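Local coordinates for protein beta-L-arabinobiosidase (Bacteroides thetaiotaomicron, PDB 5MQR) that probably hydrolyses glycosidic bonds of arabinose-containing chains during the breakdown of complex plant pectin by a gut bacterium, at residues 666-671 against 981-986; 673-678 against 992-997; 971-976 against 1045-1050; 977-982 against 1019-1024. One frame throughout, in Å; residues are numbered along the deposited sequence.

Contact 1. Residues 666-671 against 981-986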
# COMPACT_ATOMS: atom_id res chain seq x y z
N ARG A 666 18.57 3.99 -8.29
CA ARG A 666 18.28 4.90 -9.38
C ARG A 666 18.56 4.31 -10.76
O ARG A 666 17.76 4.48 -11.67
CB ARG A 666 19.07 6.22 -9.19
CG ARG A 666 18.81 7.32 -10.21
CD ARG A 666 17.31 7.66 -10.29
NE ARG A 666 17.03 8.88 -11.07
CZ ARG A 666 15.99 9.72 -10.88
NH1 ARG A 666 15.09 9.52 -9.92
NH2 ARG A 666 15.88 10.81 -11.66
N ASN A 667 19.67 3.61 -10.93
CA ASN A 667 20.03 3.14 -12.27
C ASN A 667 19.04 2.10 -12.84
O ASN A 667 18.65 2.21 -13.99
CB ASN A 667 21.52 2.73 -12.40
CG ASN A 667 21.95 1.61 -11.45
OD1 ASN A 667 21.18 1.06 -10.69
ND2 ASN A 667 23.23 1.30 -11.50
N PHE A 668 18.60 1.14 -12.02
CA PHE A 668 17.60 0.16 -12.44
C PHE A 668 16.27 0.80 -12.85
O PHE A 668 15.66 0.42 -13.87
CB PHE A 668 17.30 -0.83 -11.29
CG PHE A 668 18.21 -2.02 -11.24
CD1 PHE A 668 19.41 -1.97 -10.53
CD2 PHE A 668 17.84 -3.20 -11.84
CE1 PHE A 668 20.24 -3.09 -10.46
CE2 PHE A 668 18.66 -4.33 -11.77
CZ PHE A 668 19.86 -4.28 -11.06
N GLU A 669 15.83 1.75 -12.04
CA GLU A 669 14.60 2.44 -12.29
C GLU A 669 14.70 3.24 -13.58
O GLU A 669 13.84 3.13 -14.44
CB GLU A 669 14.21 3.34 -11.11
CG GLU A 669 12.80 3.93 -11.25
CD GLU A 669 12.40 4.79 -10.07
OE1 GLU A 669 12.03 4.20 -9.03
OE2 GLU A 669 12.44 6.04 -10.19
N GLU A 670 15.76 4.02 -13.73
CA GLU A 670 15.98 4.83 -14.92
C GLU A 670 16.03 3.97 -16.18
O GLU A 670 15.49 4.36 -17.19
CB GLU A 670 17.27 5.65 -14.80
CG GLU A 670 17.56 6.52 -16.01
CD GLU A 670 18.80 7.36 -15.84
OE1 GLU A 670 19.90 6.82 -15.61
OE2 GLU A 670 18.68 8.59 -15.94
N MSE A 671 16.69 2.81 -16.09
CA MSE A 671 16.86 1.92 -17.25
C MSE A 671 15.55 1.30 -17.64
O MSE A 671 15.30 1.07 -18.81
CB MSE A 671 17.89 0.83 -17.00
CG MSE A 671 18.39 0.13 -18.26
SE MSE A 671 19.18 1.43 -19.55
CE MSE A 671 20.45 2.31 -18.32
N LEU A 981 25.16 -5.17 -13.87
CA LEU A 981 26.17 -4.89 -14.89
C LEU A 981 25.54 -4.58 -16.26
O LEU A 981 26.02 -3.70 -16.97
CB LEU A 981 27.15 -6.07 -15.00
CG LEU A 981 28.05 -6.34 -13.79
CD1 LEU A 981 28.97 -7.56 -13.98
CD2 LEU A 981 28.88 -5.11 -13.45
N TYR A 982 24.47 -5.28 -16.63
CA TYR A 982 23.74 -4.96 -17.85
C TYR A 982 23.22 -3.50 -17.77
O TYR A 982 23.35 -2.71 -18.72
CB TYR A 982 22.61 -5.96 -18.06
CG TYR A 982 21.86 -5.90 -19.38
CD1 TYR A 982 22.38 -5.23 -20.51
CD2 TYR A 982 20.65 -6.53 -19.52
CE1 TYR A 982 21.68 -5.20 -21.71
CE2 TYR A 982 19.95 -6.52 -20.72
CZ TYR A 982 20.46 -5.84 -21.80
OH TYR A 982 19.75 -5.84 -22.98
N VAL A 983 22.70 -3.14 -16.61
CA VAL A 983 22.29 -1.75 -16.35
C VAL A 983 23.45 -0.75 -16.48
O VAL A 983 23.37 0.18 -17.26
CB VAL A 983 21.57 -1.59 -14.98
CG1 VAL A 983 21.33 -0.12 -14.66
CG2 VAL A 983 20.24 -2.34 -14.99
N GLU A 984 24.54 -0.99 -15.76
CA GLU A 984 25.68 -0.09 -15.79
C GLU A 984 26.30 0.02 -17.18
O GLU A 984 26.85 1.07 -17.52
CB GLU A 984 26.77 -0.55 -14.81
CG GLU A 984 26.38 -0.34 -13.34
CD GLU A 984 27.42 -0.84 -12.35
OE1 GLU A 984 28.35 -1.58 -12.74
OE2 GLU A 984 27.29 -0.49 -11.16
N SER A 985 26.23 -1.05 -17.96
CA SER A 985 26.79 -1.02 -19.30
C SER A 985 26.00 -0.13 -20.27
O SER A 985 26.56 0.30 -21.25
CB SER A 985 26.88 -2.44 -19.90
OG SER A 985 25.61 -2.93 -20.35
N GLN A 986 24.73 0.14 -19.97
CA GLN A 986 23.84 0.87 -20.88
C GLN A 986 23.90 2.39 -20.65
O GLN A 986 22.89 3.06 -20.46
CB GLN A 986 22.41 0.33 -20.77
CG GLN A 986 22.25 -1.05 -21.41
CD GLN A 986 20.88 -1.67 -21.13
OE1 GLN A 986 20.00 -1.64 -21.99
NE2 GLN A 986 20.71 -2.23 -19.93
O HOH W 1 24.93 -0.18 -9.69
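V983 meets N667 and F668 where the helices cross, and its two methyls are used separately. CG1 rests against CB of N667 at 3.6 Å. CG2 stands over one face of the F668 ring in a CH-pi contact, 4.1 Å from the centroid and displaced toward the rim. The valine sends CG1 anti to its backbone N (chi1 172°), and this splits the methyls between the two neighbouring residues. One turn further on, the selenomethionine M671 curls through chi2 and chi3 (58° and 53°) and lays its end on Q986, with SE 3.6 Å from Q986 CB and CE 3.3 Å from Q986 O. At the more open margin a water joins the helices, accepting from N667 ND2 at 2.9 Å and donating to E984 OE2 at 2.8 Å.

Outside this shell, Q986 is fixed at both ends of its amide. NE2 donates to Y982 O, while S985 OG reaches the same oxygen from the opposite face of its plane; OE1 accepts from R675. The amide of N667 is likewise steadied by Q665 at OD1, and F668 also meets the rings of F976 and W1051. With axes 9.6 Å apart, the two segments illustrate a steep helix crossing with a valine at its centre, consistent with the helical part of a six-hairpin glycosidase.

Contact 2. Residues 673-678 against 992-997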
# COMPACT_ATOMS: atom_id res chain seq x y z
N TYR A 673 12.61 2.74 -17.45
CA TYR A 673 11.89 3.72 -18.24
C TYR A 673 12.60 4.00 -19.56
O TYR A 673 11.92 4.10 -20.59
CB TYR A 673 11.57 5.00 -17.42
CG TYR A 673 10.56 4.66 -16.36
CD1 TYR A 673 9.21 4.52 -16.68
CD2 TYR A 673 10.97 4.37 -15.05
CE1 TYR A 673 8.29 4.15 -15.70
CE2 TYR A 673 10.06 3.99 -14.08
CZ TYR A 673 8.73 3.88 -14.40
OH TYR A 673 7.85 3.49 -13.43
N TYR A 674 13.93 4.07 -19.54
CA TYR A 674 14.65 4.34 -20.77
C TYR A 674 14.37 3.29 -21.87
O TYR A 674 14.18 3.64 -23.02
CB TYR A 674 16.16 4.43 -20.52
CG TYR A 674 16.97 4.55 -21.81
CD1 TYR A 674 17.01 5.74 -22.52
CD2 TYR A 674 17.63 3.46 -22.34
CE1 TYR A 674 17.71 5.85 -23.70
CE2 TYR A 674 18.35 3.55 -23.53
CZ TYR A 674 18.38 4.75 -24.21
OH TYR A 674 19.09 4.86 -25.37
N ARG A 675 14.36 2.02 -21.50
CA ARG A 675 14.26 0.96 -22.50
C ARG A 675 12.86 0.92 -23.10
O ARG A 675 12.71 0.59 -24.27
CB ARG A 675 14.65 -0.39 -21.93
CG ARG A 675 16.18 -0.53 -21.74
CD ARG A 675 16.94 -0.53 -23.07
NE ARG A 675 16.52 -1.62 -23.91
CZ ARG A 675 17.17 -2.78 -24.09
NH1 ARG A 675 18.36 -3.02 -23.52
NH2 ARG A 675 16.61 -3.70 -24.86
N TRP A 676 11.84 1.31 -22.31
CA TRP A 676 10.52 1.48 -22.90
C TRP A 676 10.49 2.66 -23.89
O TRP A 676 9.93 2.54 -24.96
CB TRP A 676 9.42 1.65 -21.87
CG TRP A 676 9.03 0.43 -21.15
CD1 TRP A 676 8.96 0.28 -19.80
CD2 TRP A 676 8.60 -0.81 -21.72
NE1 TRP A 676 8.52 -0.98 -19.49
CE2 TRP A 676 8.30 -1.68 -20.64
CE3 TRP A 676 8.47 -1.29 -23.02
CZ2 TRP A 676 7.88 -2.99 -20.82
CZ3 TRP A 676 8.03 -2.59 -23.21
CH2 TRP A 676 7.74 -3.43 -22.11
N TRP A 677 11.10 3.78 -23.49
CA TRP A 677 11.16 4.99 -24.30
C TRP A 677 11.93 4.75 -25.60
O TRP A 677 11.61 5.29 -26.65
CB TRP A 677 11.83 6.10 -23.46
CG TRP A 677 12.06 7.42 -24.14
CD1 TRP A 677 11.19 8.47 -24.21
CD2 TRP A 677 13.26 7.85 -24.76
NE1 TRP A 677 11.77 9.52 -24.86
CE2 TRP A 677 13.04 9.17 -25.21
CE3 TRP A 677 14.49 7.25 -25.00
CZ2 TRP A 677 14.02 9.90 -25.89
CZ3 TRP A 677 15.46 7.97 -25.67
CH2 TRP A 677 15.22 9.29 -26.10
N SER A 678 12.95 3.92 -25.49
CA SER A 678 13.74 3.54 -26.62
C SER A 678 12.98 2.62 -27.56
O SER A 678 12.88 2.90 -28.74
CB SER A 678 15.00 2.82 -26.15
OG SER A 678 15.86 2.81 -27.25
N PRO A 992 21.86 7.32 -20.50
CA PRO A 992 21.43 5.98 -20.90
C PRO A 992 21.57 5.79 -22.40
O PRO A 992 21.37 6.74 -23.18
CB PRO A 992 19.96 5.91 -20.49
CG PRO A 992 19.72 7.06 -19.56
CD PRO A 992 20.85 8.04 -19.70
N TYR A 993 21.96 4.57 -22.77
CA TYR A 993 22.37 4.25 -24.11
C TYR A 993 22.28 2.75 -24.33
O TYR A 993 22.77 1.97 -23.52
CB TYR A 993 23.79 4.73 -24.32
CG TYR A 993 24.30 4.54 -25.73
CD1 TYR A 993 24.86 3.33 -26.11
CD2 TYR A 993 24.26 5.58 -26.67
CE1 TYR A 993 25.36 3.14 -27.40
CE2 TYR A 993 24.75 5.40 -27.97
CZ TYR A 993 25.28 4.16 -28.33
OH TYR A 993 25.81 3.90 -29.58
N ILE A 994 21.62 2.36 -25.42
CA ILE A 994 21.57 0.96 -25.85
C ILE A 994 22.06 0.96 -27.30
O ILE A 994 21.41 1.52 -28.21
CB ILE A 994 20.18 0.29 -25.68
CG1 ILE A 994 20.21 -1.19 -26.12
CG2 ILE A 994 19.08 0.99 -26.45
CD1 ILE A 994 21.20 -2.05 -25.36
N GLY A 995 23.24 0.37 -27.47
CA GLY A 995 23.90 0.22 -28.75
C GLY A 995 24.01 -1.23 -29.17
O GLY A 995 23.27 -2.09 -28.67
N GLU A 996 24.94 -1.50 -30.07
CA GLU A 996 25.05 -2.80 -30.70
C GLU A 996 25.82 -3.81 -29.86
O GLU A 996 25.33 -4.90 -29.59
CB GLU A 996 25.63 -2.65 -32.09
CG GLU A 996 24.76 -1.80 -33.01
CD GLU A 996 25.37 -1.65 -34.39
OE1 GLU A 996 25.59 -2.68 -35.10
OE2 GLU A 996 25.64 -0.48 -34.74
N TYR A 997 27.04 -3.44 -29.49
CA TYR A 997 27.90 -4.29 -28.68
C TYR A 997 29.01 -3.48 -28.06
O TYR A 997 29.31 -2.38 -28.53
CB TYR A 997 28.47 -5.46 -29.52
CG TYR A 997 29.59 -5.16 -30.52
CD1 TYR A 997 29.48 -4.15 -31.49
CD2 TYR A 997 30.73 -5.95 -30.54
CE1 TYR A 997 30.49 -3.93 -32.41
CE2 TYR A 997 31.76 -5.73 -31.46
CZ TYR A 997 31.64 -4.72 -32.39
OH TYR A 997 32.67 -4.54 -33.31
O HOH W 2 20.41 7.07 -25.68
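Two trans torsions bring Y674 and I994 together. Y674 carries its ring away from its own N (chi1 173°) and out over the loop. In I994 it is CG1 that lies opposite the N (chi1 -179°), which leaves CG2 facing the tyrosine and turns CG1 and CD1 toward R675. P992 lays its CB on one face of the Y674 ring, 3.6 Å from the centroid, a proline-aromatic CH-pi contact; S678 CB lies over the opposite face. I994 CG2 approaches CE2 of Y674 at 4.0 Å, and S678 OG lies 3.8 Å from the same methyl. I994 CG1 sits over a face of the R675 guanidinium, 3.6 Å above its plane, while R675 bonds through its N-H groups to Q986, S1019 and Y982. A water links Y674 OH, at 2.6 Å, to P992 O, at 2.7 Å. An alanine replacing Y674 would probably leave P992 CB without its aromatic floor and the water without its hydroxyl partner. P992 and Y674 both touch M636 of helix 627-636, R675 and W676 touch N1022 of helix 1022-1029, and the loop after strand 991-992 lies along helix 666-680.

Contact 3. Residues 971-976 against 1045-1050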
# COMPACT_ATOMS: atom_id res chain seq x y z
N SER A 971 23.21 -18.35 -7.04
CA SER A 971 22.38 -17.64 -6.09
C SER A 971 21.68 -16.45 -6.76
O SER A 971 22.02 -16.04 -7.87
CB SER A 971 23.23 -17.15 -4.91
OG SER A 971 24.23 -16.28 -5.37
N ASP A 972 20.72 -15.89 -6.06
CA ASP A 972 20.11 -14.62 -6.45
C ASP A 972 21.15 -13.50 -6.68
O ASP A 972 21.01 -12.73 -7.64
CB ASP A 972 19.04 -14.19 -5.43
CG ASP A 972 17.81 -15.10 -5.42
OD1 ASP A 972 17.75 -16.02 -6.26
OD2 ASP A 972 16.92 -14.91 -4.55
N SER A 973 22.17 -13.43 -5.82
CA SER A 973 23.21 -12.40 -5.94
C SER A 973 23.87 -12.43 -7.27
O SER A 973 24.20 -11.37 -7.81
CB SER A 973 24.30 -12.57 -4.87
OG SER A 973 23.73 -12.25 -3.64
N VAL A 974 24.10 -13.63 -7.78
CA VAL A 974 24.71 -13.77 -9.07
C VAL A 974 23.82 -13.22 -10.19
O VAL A 974 24.31 -12.51 -11.07
CB VAL A 974 25.13 -15.23 -9.36
CG1 VAL A 974 25.63 -15.38 -10.79
CG2 VAL A 974 26.23 -15.64 -8.39
N TYR A 975 22.54 -13.59 -10.18
CA TYR A 975 21.62 -13.11 -11.20
C TYR A 975 21.48 -11.57 -11.09
O TYR A 975 21.54 -10.86 -12.10
CB TYR A 975 20.24 -13.79 -11.11
CG TYR A 975 19.22 -13.17 -12.03
CD1 TYR A 975 19.07 -13.59 -13.35
CD2 TYR A 975 18.43 -12.13 -11.59
CE1 TYR A 975 18.15 -12.97 -14.21
CE2 TYR A 975 17.50 -11.52 -12.41
CZ TYR A 975 17.36 -11.94 -13.72
OH TYR A 975 16.43 -11.30 -14.52
N PHE A 976 21.30 -11.09 -9.87
CA PHE A 976 21.14 -9.66 -9.63
C PHE A 976 22.34 -8.89 -10.13
O PHE A 976 22.19 -7.86 -10.78
CB PHE A 976 20.95 -9.33 -8.13
CG PHE A 976 20.66 -7.88 -7.87
CD1 PHE A 976 21.70 -6.97 -7.65
CD2 PHE A 976 19.36 -7.42 -7.88
CE1 PHE A 976 21.44 -5.63 -7.45
CE2 PHE A 976 19.08 -6.07 -7.63
CZ PHE A 976 20.12 -5.17 -7.43
N LEU A 1045 14.15 -12.80 -8.06
CA LEU A 1045 15.54 -13.18 -7.90
C LEU A 1045 16.34 -11.97 -7.41
O LEU A 1045 17.33 -11.59 -7.99
CB LEU A 1045 16.10 -13.72 -9.22
CG LEU A 1045 15.29 -14.82 -9.87
CD1 LEU A 1045 15.82 -15.09 -11.27
CD2 LEU A 1045 15.26 -16.06 -9.01
N ILE A 1046 15.86 -11.34 -6.36
CA ILE A 1046 16.54 -10.24 -5.73
C ILE A 1046 16.99 -10.85 -4.41
O ILE A 1046 16.22 -11.56 -3.78
CB ILE A 1046 15.57 -9.08 -5.54
CG1 ILE A 1046 15.10 -8.63 -6.91
CG2 ILE A 1046 16.22 -7.92 -4.81
CD1 ILE A 1046 14.04 -7.56 -6.89
N PRO A 1047 18.25 -10.64 -4.00
CA PRO A 1047 18.62 -11.16 -2.69
C PRO A 1047 17.89 -10.50 -1.54
O PRO A 1047 17.37 -9.36 -1.67
CB PRO A 1047 20.13 -10.88 -2.57
CG PRO A 1047 20.50 -10.06 -3.75
CD PRO A 1047 19.41 -10.15 -4.77
N ALA A 1048 17.84 -11.22 -0.43
CA ALA A 1048 17.35 -10.68 0.82
C ALA A 1048 18.23 -9.49 1.19
O ALA A 1048 19.46 -9.56 1.08
CB ALA A 1048 17.37 -11.74 1.93
N ASP A 1049 17.57 -8.39 1.58
CA ASP A 1049 18.25 -7.16 2.04
C ASP A 1049 18.92 -6.33 0.96
O ASP A 1049 19.73 -5.45 1.27
CB ASP A 1049 19.23 -7.42 3.21
CG ASP A 1049 18.55 -8.05 4.39
OD1 ASP A 1049 17.75 -7.32 5.04
OD2 ASP A 1049 18.78 -9.26 4.64
N LYS A 1050 18.60 -6.60 -0.31
CA LYS A 1050 19.10 -5.76 -1.38
C LYS A 1050 18.33 -4.43 -1.37
O LYS A 1050 18.94 -3.38 -1.28
CB LYS A 1050 18.95 -6.47 -2.73
CG LYS A 1050 19.36 -5.67 -3.95
CD LYS A 1050 20.77 -5.09 -3.87
CE LYS A 1050 21.85 -6.16 -3.90
NZ LYS A 1050 23.21 -5.53 -3.93
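Y975 offers a flat face and L1045 supplies the bump: methyl CD1 stands almost squarely over the middle of the ring, 3.9 Å from the centroid and 8° off the normal, while CB of the leucine touches Y975 CD2 at 3.7 Å. Its other methyl, CD2, slips beside the carboxylate of D972, 3.7 Å from OD1. Next along the loop, the P1047 ring fits the hollow between two helix residues, its CD against F976 CB at 3.8 Å and its CG near S973 OG at 3.9 Å. The third bump is the lysine stem. K1050, folded at chi2 and chi3 (53° and 67°), drapes CG, CD and CE across a face of the F976 ring, with CG 3.6 Å from CZ, as the type II turn from P1047 to K1050 brings the lysine back over the helix. Replacing F976 with an alanine is likely to open a gap beneath the lysine methylenes and leave F668 and W1051 without their ring partner. Further in, F976 meets F668 of helix 666-680 and stands edge-to-face with W1051; Y975 packs on L955 and M962 of helix 948-964. L1029 of helix 1022-1029 touches Y975, F976 and I1046, between the start of helix 972-985 and the loop before strand 1053-1061.

Contact 4. Residues 977-982 against 1019-1024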
# COMPACT_ATOMS: atom_id res chain seq x y z
N ARG A 977 23.52 -9.41 -9.83
CA ARG A 977 24.77 -8.76 -10.18
C ARG A 977 24.92 -8.64 -11.70
O ARG A 977 25.36 -7.60 -12.19
CB ARG A 977 25.97 -9.50 -9.56
CG ARG A 977 27.35 -8.87 -9.79
CD ARG A 977 27.39 -7.41 -9.34
NE ARG A 977 28.71 -6.80 -9.58
CZ ARG A 977 28.96 -5.49 -9.65
NH1 ARG A 977 28.01 -4.57 -9.51
NH2 ARG A 977 30.21 -5.09 -9.88
N GLN A 978 24.51 -9.66 -12.45
CA GLN A 978 24.60 -9.60 -13.91
C GLN A 978 23.56 -8.65 -14.49
O GLN A 978 23.86 -7.97 -15.47
CB GLN A 978 24.48 -10.99 -14.55
CG GLN A 978 25.74 -11.83 -14.40
CD GLN A 978 26.99 -11.12 -14.93
OE1 GLN A 978 26.92 -10.42 -15.93
NE2 GLN A 978 28.11 -11.30 -14.27
N MSE A 979 22.38 -8.57 -13.89
CA MSE A 979 21.41 -7.55 -14.26
C MSE A 979 21.94 -6.16 -13.95
O MSE A 979 21.72 -5.26 -14.74
CB MSE A 979 20.05 -7.76 -13.59
CG MSE A 979 19.33 -8.98 -14.14
SE MSE A 979 18.60 -8.61 -15.92
CE MSE A 979 17.13 -7.37 -15.43
N GLU A 980 22.62 -5.99 -12.82
CA GLU A 980 23.22 -4.71 -12.46
C GLU A 980 24.29 -4.24 -13.47
O GLU A 980 24.34 -3.07 -13.87
CB GLU A 980 23.81 -4.78 -11.05
CG GLU A 980 24.34 -3.46 -10.53
CD GLU A 980 24.57 -3.46 -9.02
OE1 GLU A 980 25.37 -4.28 -8.56
OE2 GLU A 980 23.96 -2.64 -8.29
N LEU A 981 25.16 -5.17 -13.87
CA LEU A 981 26.17 -4.89 -14.89
C LEU A 981 25.54 -4.58 -16.26
O LEU A 981 26.02 -3.70 -16.97
CB LEU A 981 27.15 -6.07 -15.00
CG LEU A 981 28.05 -6.34 -13.79
CD1 LEU A 981 28.97 -7.56 -13.98
CD2 LEU A 981 28.88 -5.11 -13.45
N TYR A 982 24.47 -5.28 -16.63
CA TYR A 982 23.74 -4.96 -17.85
C TYR A 982 23.22 -3.50 -17.77
O TYR A 982 23.35 -2.71 -18.72
CB TYR A 982 22.61 -5.96 -18.06
CG TYR A 982 21.86 -5.90 -19.38
CD1 TYR A 982 22.38 -5.23 -20.51
CD2 TYR A 982 20.65 -6.53 -19.52
CE1 TYR A 982 21.68 -5.20 -21.71
CE2 TYR A 982 19.95 -6.52 -20.72
CZ TYR A 982 20.46 -5.84 -21.80
OH TYR A 982 19.75 -5.84 -22.98
N SER A 1019 17.44 -6.82 -28.45
CA SER A 1019 17.61 -7.42 -27.13
C SER A 1019 16.36 -7.17 -26.32
O SER A 1019 15.50 -6.37 -26.70
CB SER A 1019 18.80 -6.78 -26.37
OG SER A 1019 18.56 -5.39 -26.11
N THR A 1020 16.28 -7.87 -25.20
CA THR A 1020 15.28 -7.55 -24.18
C THR A 1020 16.00 -6.92 -22.98
O THR A 1020 17.23 -7.01 -22.84
CB THR A 1020 14.46 -8.79 -23.74
OG1 THR A 1020 15.29 -9.75 -23.09
CG2 THR A 1020 13.75 -9.44 -24.94
N PHE A 1021 15.20 -6.25 -22.17
CA PHE A 1021 15.60 -5.72 -20.89
C PHE A 1021 14.44 -5.77 -19.89
O PHE A 1021 14.55 -6.34 -18.82
CB PHE A 1021 16.16 -4.28 -20.97
CG PHE A 1021 16.56 -3.76 -19.64
CD1 PHE A 1021 17.73 -4.20 -19.05
CD2 PHE A 1021 15.71 -2.94 -18.92
CE1 PHE A 1021 18.10 -3.78 -17.78
CE2 PHE A 1021 16.07 -2.52 -17.64
CZ PHE A 1021 17.27 -2.94 -17.08
N ASN A 1022 13.36 -5.10 -20.22
CA ASN A 1022 12.23 -5.06 -19.35
C ASN A 1022 11.51 -6.39 -19.24
O ASN A 1022 10.85 -6.65 -18.22
CB ASN A 1022 11.32 -3.93 -19.77
CG ASN A 1022 11.86 -2.57 -19.35
OD1 ASN A 1022 12.52 -2.45 -18.31
ND2 ASN A 1022 11.54 -1.54 -20.12
N ASP A 1023 11.66 -7.26 -20.23
CA ASP A 1023 11.15 -8.60 -20.07
C ASP A 1023 11.88 -9.31 -18.96
O ASP A 1023 11.31 -10.12 -18.24
CB ASP A 1023 11.23 -9.42 -21.34
CG ASP A 1023 10.63 -10.79 -21.16
OD1 ASP A 1023 9.44 -10.88 -20.74
OD2 ASP A 1023 11.36 -11.77 -21.37
N LEU A 1024 13.17 -9.01 -18.85
CA LEU A 1024 14.04 -9.59 -17.81
C LEU A 1024 13.68 -9.00 -16.45
O LEU A 1024 13.66 -9.72 -15.45
CB LEU A 1024 15.52 -9.33 -18.09
CG LEU A 1024 16.04 -9.61 -19.50
CD1 LEU A 1024 17.48 -9.13 -19.60
CD2 LEU A 1024 15.93 -11.10 -19.85
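Y982 and F1021 form the dense half of this contact. The edge of F1021 meets the face of Y982 in an offset T-shaped pair, centroids 5.4 Å apart and planes at 71°, and F1021 CD1 comes within 3.6 Å of Y982 CE2. L1024 fills the margin of the tyrosine ring, its CD1 lying near the ring plane at 3.8 Å from CE2. The hydroxyl of Y982 then donates to T1020 O at 2.8 Å, with that oxygen lying in the plane of the tyrosine ring while the donor is tilted 29° from the carbonyl plane. This one bond ties the ring to the loop backbone. Y982 is buried, and its OH is satisfied by T1020 O and R675. S1019 OG lies nearby, yet its approach to the hydroxyl is long and weak; its stronger partner is R675.

A turn back, the packing stays apolar. The selenomethionine M979 places CE against L1024 CB at 3.7 Å, whereas its approach to the F1021 ring is slacker, CE to CE1 at 4.4 Å. The exposed side of the helix, by contrast, carries R977, which forms a salt bridge to E980 OE1 through NH1 at 2.8 Å.

F1021 occupies the N-cap position of helix 1022-1029, and the carboxylate of E718 accepts the N-H groups of F1021, N1022 and D1023. An acidic side chain receiving the first amides is a familiar way of closing a helix N-terminus, and here it probably helps fix F1021, the residue whose ring meets Y982.

The four contacts adjoin one another along helix 972-985, which supplies a segment to contacts 1, 3 and 4, and helix 666-680, which supplies one to contacts 1 and 2. Contacts 1 and 4 lie about 8 Å apart between centres and share L981 and Y982; F1021 of contact 4 reaches M671 and V983 of contact 1. R675 links three of them: NH1 lies 2.6 Å from Q986 OE1, and NH2 lies 2.9 Å from S1019 OG. Contact 3 marks the other end, its centre about 24 Å from that of contact 2, joined to contact 1 where F668 CE1 meets F976 CZ at 3.7 Å. The side chain of Y993 is about 14 Å from a bound buffer molecule.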